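Local coordinates for WGR domain-containing protein (Bacteroides fragilis, PDB 2RA8) that is of unknown function but joins a WGR domain, a module found in proteins that bind nucleic acids, to a leucine-rich-repeat-like domain, which may serve in binding partners, at residues A[94-97]-A[98-101]; A[147-150]-A[151-155]; A[229-232]-A[233-237]. All blocks are in the same frame, centred on the assembly; numbering follows the deposited sequence.

Contact 1: A[94-97]-A[98-101]; sequences VNLM and DKIL
The amide of Asn95 and the carboxylate of Asp98 are the flat groups here, their planes 43° apart and the side chains crossing at about a right angle. Asp98 OD2 comes up against the aliphatic part of Asn95, 3.0 Å from its CB, while Asn95 OD1 is directed to Asp98 N. Asn95 is the N-cap of helix 96-102: its OD1 accepts from Asp98 N at 2.9 Å, the donor tilted 18° from the amide plane. With CG anti to the backbone N (chi1 172°), OD1 reaches that N-H. Asn95 O also takes two bonds, from Asp98 N above the carbonyl plane and from Lys99 N within it. A water bridges the two residues, accepting from Asn95 N and donating to Asp98 OD2. Selenomethionine Met97 bends so that CE presses on Ile100 CD1 at 3.4 Å, and Leu96 CG lies 4.1 Å from the same methyl. The side chains of Lys99 and Val94 cross, CG against CG1; Lys99 NZ is held by a salt bridge to Glu89 and a bond to Ala84 O. The cap residue thus grips Asp98 N with side chain and backbone alike, and the helix dipole would probably favour the negative charge of Asp98.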
loop_
_atom_site.group_PDB
_atom_site.type_symbol
_atom_site.label_atom_id
_atom_site.label_comp_id
_atom_site.label_asym_id
_atom_site.label_seq_id
_atom_site.Cartn_x
_atom_site.Cartn_y
_atom_site.Cartn_z
ATOM N N VAL A 94 -4.434 -27.561 -9.321
ATOM C CA VAL A 94 -4.016 -26.765 -10.470
ATOM C C VAL A 94 -2.531 -26.500 -10.459
ATOM O O VAL A 94 -1.949 -26.179 -9.425
ATOM C CB VAL A 94 -4.783 -25.419 -10.525
ATOM C CG1 VAL A 94 -4.236 -24.549 -11.645
ATOM C CG2 VAL A 94 -6.271 -25.683 -10.759
ATOM N N ASN A 95 -1.918 -26.642 -11.628
ATOM C CA ASN A 95 -0.485 -26.439 -11.814
ATOM C C ASN A 95 -0.268 -25.096 -12.493
ATOM O O ASN A 95 -0.740 -24.886 -13.604
ATOM C CB ASN A 95 0.062 -27.586 -12.687
ATOM C CG ASN A 95 1.495 -27.373 -13.115
ATOM O OD1 ASN A 95 1.798 -26.448 -13.870
ATOM N ND2 ASN A 95 2.391 -28.234 -12.637
ATOM N N LEU A 96 0.451 -24.186 -11.836
ATOM C CA LEU A 96 0.695 -22.849 -12.386
ATOM C C LEU A 96 1.230 -22.849 -13.787
ATOM O O LEU A 96 0.794 -22.067 -14.630
ATOM C CB LEU A 96 1.663 -22.053 -11.490
ATOM C CG LEU A 96 1.985 -20.621 -11.959
ATOM C CD1 LEU A 96 0.694 -19.805 -12.049
ATOM C CD2 LEU A 96 2.968 -19.961 -11.000
HETATM N N MSE A 97 2.199 -23.711 -14.055
HETATM C CA MSE A 97 2.780 -23.775 -15.390
HETATM C C MSE A 97 1.751 -24.116 -16.427
HETATM O O MSE A 97 1.872 -23.712 -17.586
HETATM C CB MSE A 97 3.903 -24.794 -15.428
HETATM C CG MSE A 97 5.258 -24.188 -15.175
HETATM SE SE MSE A 97 5.835 -23.200 -16.729
HETATM C CE MSE A 97 5.944 -21.408 -16.031
ATOM N N ASP A 98 0.723 -24.860 -16.024
ATOM C CA ASP A 98 -0.338 -25.225 -16.954
ATOM C C ASP A 98 -1.221 -24.032 -17.226
ATOM O O ASP A 98 -1.750 -23.893 -18.331
ATOM C CB ASP A 98 -1.188 -26.378 -16.404
ATOM C CG ASP A 98 -0.447 -27.703 -16.413
ATOM O OD1 ASP A 98 0.283 -27.974 -17.393
ATOM O OD2 ASP A 98 -0.607 -28.482 -15.449
ATOM N N LYS A 99 -1.393 -23.165 -16.224
ATOM C CA LYS A 99 -2.206 -21.959 -16.395
ATOM C C LYS A 99 -1.549 -21.046 -17.392
ATOM O O LYS A 99 -2.217 -20.419 -18.211
ATOM C CB LYS A 99 -2.369 -21.189 -15.075
ATOM C CG LYS A 99 -3.481 -21.700 -14.175
ATOM C CD LYS A 99 -4.311 -20.549 -13.591
ATOM C CE LYS A 99 -3.539 -19.725 -12.575
ATOM N NZ LYS A 99 -4.391 -18.643 -11.994
ATOM N N ILE A 100 -0.225 -20.963 -17.324
ATOM C CA ILE A 100 0.534 -20.113 -18.232
ATOM C C ILE A 100 0.565 -20.706 -19.621
ATOM O O ILE A 100 0.160 -20.057 -20.586
ATOM C CB ILE A 100 1.979 -19.923 -17.728
ATOM C CG1 ILE A 100 1.956 -19.401 -16.288
ATOM C CG2 ILE A 100 2.729 -18.957 -18.639
ATOM C CD1 ILE A 100 3.307 -19.378 -15.615
ATOM N N LEU A 101 1.039 -21.947 -19.729
ATOM C CA LEU A 101 1.126 -22.636 -21.018
ATOM C C LEU A 101 -0.211 -22.737 -21.728
ATOM O O LEU A 101 -0.257 -22.891 -22.949
ATOM C CB LEU A 101 1.705 -24.044 -20.833
ATOM C CG LEU A 101 3.181 -24.194 -20.421
ATOM C CD1 LEU A 101 3.455 -25.643 -20.060
ATOM C CD2 LEU A 101 4.112 -23.743 -21.554
HETATM O O HOH W 1 -3.091 -27.614 -14.294
#

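Contact 2: A[147-150]-A[151-155]; sequences GDID and FEEQE
An inverse gamma turn centred on Asp148 opens this stretch of loop after strand 143-146; residues 151-153 then take helical backbone angles, closed by Gln154 N to Asp150 O, without forming a regular helix. Asp150 is tied to that turn through both its N and its O. Its N donates to Glu153 OE1 at 2.8 Å and 160°, using the anti lone pair of the carboxylate, while its O receives Gln154 N at 3.1 Å and 172° and, weakly, Glu153 N. The side chain of Glu153 reaches back to the start of the turn: CG lies anti to the carbonyl carbon (chi1 -62°) and the extended chain beyond it brings OE1 to the amide. This bond holds OE1 despite Asp150 OD1 only 4.1 Å away, a like charge that would probably raise the proton affinity of one of the two carboxylates. The side chains of Ile149 and Glu153 cross at about a right angle, CG2 3.8 Å from CB, and Ile149 also touches Ile159. Asp148 pairs with Lys82, and Glu153 O accepts from Tyr29 OH of the second subunit. One water donates to both Ile149 O and Gln154 O, each 2.7 Å from it.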
loop_
_atom_site.group_PDB
_atom_site.type_symbol
_atom_site.label_atom_id
_atom_site.label_comp_id
_atom_site.label_asym_id
_atom_site.label_seq_id
_atom_site.Cartn_x
_atom_site.Cartn_y
_atom_site.Cartn_z
ATOM N N GLY A 147 8.884 -13.637 -9.292
ATOM C CA GLY A 147 8.763 -13.633 -7.842
ATOM C C GLY A 147 7.911 -12.532 -7.222
ATOM O O GLY A 147 8.207 -12.059 -6.128
ATOM N N ASP A 148 6.849 -12.121 -7.909
ATOM C CA ASP A 148 5.993 -11.068 -7.387
ATOM C C ASP A 148 5.110 -11.655 -6.310
ATOM O O ASP A 148 3.910 -11.872 -6.507
ATOM C CB ASP A 148 5.168 -10.459 -8.512
ATOM C CG ASP A 148 4.350 -9.259 -8.060
ATOM O OD1 ASP A 148 4.737 -8.605 -7.074
ATOM O OD2 ASP A 148 3.329 -8.960 -8.711
ATOM N N ILE A 149 5.743 -11.913 -5.168
ATOM C CA ILE A 149 5.123 -12.501 -3.981
ATOM C C ILE A 149 5.030 -11.460 -2.887
ATOM O O ILE A 149 6.055 -10.988 -2.392
ATOM C CB ILE A 149 5.989 -13.652 -3.418
ATOM C CG1 ILE A 149 6.498 -14.544 -4.552
ATOM C CG2 ILE A 149 5.205 -14.416 -2.352
ATOM C CD1 ILE A 149 5.430 -15.113 -5.424
ATOM N N ASP A 150 3.812 -11.120 -2.484
ATOM C CA ASP A 150 3.598 -10.123 -1.439
ATOM C C ASP A 150 3.854 -10.621 -0.039
ATOM O O ASP A 150 3.847 -11.824 0.223
ATOM C CB ASP A 150 2.169 -9.573 -1.522
ATOM C CG ASP A 150 2.010 -8.520 -2.605
ATOM O OD1 ASP A 150 2.400 -8.781 -3.764
ATOM O OD2 ASP A 150 1.491 -7.427 -2.296
ATOM N N PHE A 151 4.071 -9.673 0.869
ATOM C CA PHE A 151 4.342 -9.950 2.279
ATOM C C PHE A 151 3.356 -10.926 2.885
ATOM O O PHE A 151 3.759 -11.869 3.560
ATOM C CB PHE A 151 4.309 -8.639 3.080
ATOM C CG PHE A 151 4.861 -8.753 4.470
ATOM C CD1 PHE A 151 6.233 -8.821 4.687
ATOM C CD2 PHE A 151 4.010 -8.765 5.570
ATOM C CE1 PHE A 151 6.742 -8.897 5.977
ATOM C CE2 PHE A 151 4.518 -8.841 6.860
ATOM C CZ PHE A 151 5.881 -8.906 7.060
ATOM N N GLU A 152 2.064 -10.700 2.644
ATOM C CA GLU A 152 0.999 -11.554 3.180
ATOM C C GLU A 152 1.053 -12.987 2.728
ATOM O O GLU A 152 0.678 -13.902 3.468
ATOM C CB GLU A 152 -0.373 -11.006 2.806
ATOM C CG GLU A 152 -1.013 -10.127 3.855
ATOM C CD GLU A 152 -2.504 -9.982 3.629
ATOM O OE1 GLU A 152 -2.897 -9.482 2.554
ATOM O OE2 GLU A 152 -3.285 -10.377 4.521
ATOM N N GLU A 153 1.494 -13.193 1.493
ATOM C CA GLU A 153 1.597 -14.533 0.941
ATOM C C GLU A 153 2.735 -15.253 1.625
ATOM O O GLU A 153 2.589 -16.394 2.072
ATOM C CB GLU A 153 1.817 -14.446 -0.577
ATOM C CG GLU A 153 0.646 -13.772 -1.316
ATOM C CD GLU A 153 0.875 -13.644 -2.814
ATOM O OE1 GLU A 153 1.695 -12.801 -3.228
ATOM O OE2 GLU A 153 0.232 -14.387 -3.581
ATOM N N GLN A 154 3.877 -14.577 1.716
ATOM C CA GLN A 154 5.059 -15.106 2.377
ATOM C C GLN A 154 6.145 -14.041 2.316
ATOM O O GLN A 154 6.337 -13.389 1.289
ATOM C CB GLN A 154 5.499 -16.441 1.716
ATOM C CG GLN A 154 6.815 -16.423 0.964
ATOM C CD GLN A 154 7.086 -17.722 0.207
ATOM O OE1 GLN A 154 7.650 -17.704 -0.894
ATOM N NE2 GLN A 154 6.700 -18.852 0.797
ATOM N N GLU A 155 6.841 -13.839 3.429
ATOM C CA GLU A 155 7.897 -12.835 3.500
ATOM C C GLU A 155 8.986 -13.083 2.493
ATOM O O GLU A 155 9.292 -14.222 2.151
ATOM C CB GLU A 155 8.513 -12.788 4.894
ATOM C CG GLU A 155 7.586 -12.266 5.975
ATOM C CD GLU A 155 8.357 -11.800 7.193
ATOM O OE1 GLU A 155 8.260 -12.448 8.256
ATOM O OE2 GLU A 155 9.073 -10.781 7.077
HETATM O O HOH W 2 1.711 -13.893 -6.121
HETATM O O HOH W 3 7.454 -11.318 -0.096
#

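Contact 3: A[229-232]-A[233-237]; sequences GVED and YGFDG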
loop_
_atom_site.group_PDB
_atom_site.type_symbol
_atom_site.label_atom_id
_atom_site.label_comp_id
_atom_site.label_asym_id
_atom_site.label_seq_id
_atom_site.Cartn_x
_atom_site.Cartn_y
_atom_site.Cartn_z
ATOM N N GLY A 229 19.699 -5.556 1.688
ATOM C CA GLY A 229 19.070 -6.337 2.736
ATOM C C GLY A 229 20.009 -6.504 3.920
ATOM O O GLY A 229 21.043 -5.845 3.988
ATOM N N VAL A 230 19.673 -7.399 4.844
ATOM C CA VAL A 230 20.506 -7.589 6.030
ATOM C C VAL A 230 21.132 -8.959 6.177
ATOM O O VAL A 230 20.750 -9.912 5.496
ATOM C CB VAL A 230 19.696 -7.265 7.303
ATOM C CG1 VAL A 230 19.421 -5.771 7.373
ATOM C CG2 VAL A 230 18.384 -8.035 7.290
ATOM N N GLU A 231 22.104 -9.058 7.082
ATOM C CA GLU A 231 22.803 -10.314 7.327
ATOM C C GLU A 231 21.913 -11.435 7.797
ATOM O O GLU A 231 22.154 -12.596 7.477
ATOM C CB GLU A 231 23.931 -10.108 8.342
ATOM C CG GLU A 231 25.108 -9.306 7.793
ATOM C CD GLU A 231 26.301 -9.284 8.737
ATOM O OE1 GLU A 231 26.741 -10.373 9.164
ATOM O OE2 GLU A 231 26.805 -8.182 9.044
ATOM N N ASP A 232 20.876 -11.105 8.558
ATOM C CA ASP A 232 19.964 -12.124 9.064
ATOM C C ASP A 232 19.214 -12.869 7.988
ATOM O O ASP A 232 18.774 -14.002 8.208
ATOM C CB ASP A 232 18.937 -11.495 10.017
ATOM C CG ASP A 232 19.566 -10.979 11.293
ATOM O OD1 ASP A 232 20.162 -11.793 12.031
ATOM O OD2 ASP A 232 19.466 -9.762 11.561
ATOM N N TYR A 233 19.067 -12.260 6.815
ATOM C CA TYR A 233 18.312 -12.897 5.748
ATOM C C TYR A 233 19.033 -13.101 4.424
ATOM O O TYR A 233 18.397 -13.173 3.367
ATOM C CB TYR A 233 17.009 -12.117 5.511
ATOM C CG TYR A 233 16.140 -12.001 6.739
ATOM C CD1 TYR A 233 15.498 -13.116 7.269
ATOM C CD2 TYR A 233 15.970 -10.776 7.379
ATOM C CE1 TYR A 233 14.702 -13.016 8.413
ATOM C CE2 TYR A 233 15.177 -10.665 8.521
ATOM C CZ TYR A 233 14.552 -11.789 9.028
ATOM O OH TYR A 233 13.781 -11.687 10.161
ATOM N N GLY A 234 20.357 -13.206 4.458
ATOM C CA GLY A 234 21.069 -13.441 3.217
ATOM C C GLY A 234 22.312 -12.624 2.936
ATOM O O GLY A 234 23.250 -13.146 2.331
ATOM N N PHE A 235 22.343 -11.358 3.349
ATOM C CA PHE A 235 23.522 -10.540 3.081
ATOM C C PHE A 235 24.677 -11.060 3.885
ATOM O O PHE A 235 24.519 -11.414 5.056
ATOM C CB PHE A 235 23.270 -9.064 3.419
ATOM C CG PHE A 235 24.418 -8.153 3.059
ATOM C CD1 PHE A 235 24.978 -8.186 1.784
ATOM C CD2 PHE A 235 24.936 -7.264 3.992
ATOM C CE1 PHE A 235 26.033 -7.345 1.451
ATOM C CE2 PHE A 235 25.988 -6.424 3.660
ATOM C CZ PHE A 235 26.534 -6.468 2.391
ATOM N N ASP A 236 25.851 -11.112 3.266
ATOM C CA ASP A 236 27.026 -11.634 3.949
ATOM C C ASP A 236 27.825 -10.621 4.736
ATOM O O ASP A 236 28.864 -10.954 5.300
ATOM C CB ASP A 236 27.922 -12.373 2.949
ATOM C CG ASP A 236 27.211 -13.556 2.307
ATOM O OD1 ASP A 236 26.577 -14.334 3.053
ATOM O OD2 ASP A 236 27.280 -13.714 1.067
ATOM N N GLY A 237 27.348 -9.379 4.781
ATOM C CA GLY A 237 28.030 -8.353 5.561
ATOM C C GLY A 237 29.160 -7.543 4.942
ATOM O O GLY A 237 29.517 -6.497 5.473
#
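Gly229 leads the chain into the turn at positive phi, and its O comes within 4.0 Å of Phe235 CB. Val230 follows as the anchor: its O accepts from Tyr233 N at 3.2 Å and from Phe235 N at 3.0 Å, the two donors reaching it from opposite faces of the carbonyl plane. Tyr233 N thereby closes a type I beta turn, and Phe235 N draws the following residues to the same oxygen. The valine methyl CG2 rests at the edge of the Tyr233 ring, 3.7 Å from CD2, the two side chains lying side by side and pointing the same way. Glu231, first residue of the short 3-10 segment, gives a nearly linear CA-H...O contact to Phe235 O, 3.1 Å from its CA with 158° at the hydrogen. Its CG, anti to the carbonyl carbon (chi1 -71°), starts an extended chain that runs past Phe235 O and lays the carboxylate beside Gly237 CA. Asp232 sets its CB over one face of the Tyr233 ring, a CH-pi contact 4.2 Å from the centroid and 17° off the normal. Gly237 N stands 3.3 Å above a face of the Phe235 ring, offset toward its rim. The turn lies in the loop joining strands 223-227 and 256-260: Gly229 bonds the backbone of Asp261, Val230 that of Gly203, and Asp236 OD2 accepts from Asp207 N at the start of helix 207-215.

In the fold
All three contacts are local and belong to the part of the chain built on the ten-strand parallel sheet, which fits the leucine-rich-repeat description, but they differ in burial. Contact 1 is the start of a helix, partly buried, its apolar side covered by helix 125-132 and strand 80-83. Contact 2 is a loop at the surface after strand 143-146 and alone of the three touches the second subunit. Contact 3, partly buried, is a loop after strand 223-227. Apolar packing along a helix side in the first gives way to water-bridged carboxylates in the second and to contacts of aromatic rings in the third. Centres of contacts 1 and 3 lie about 33 Å apart, and contact 2 is about 19 Å from each.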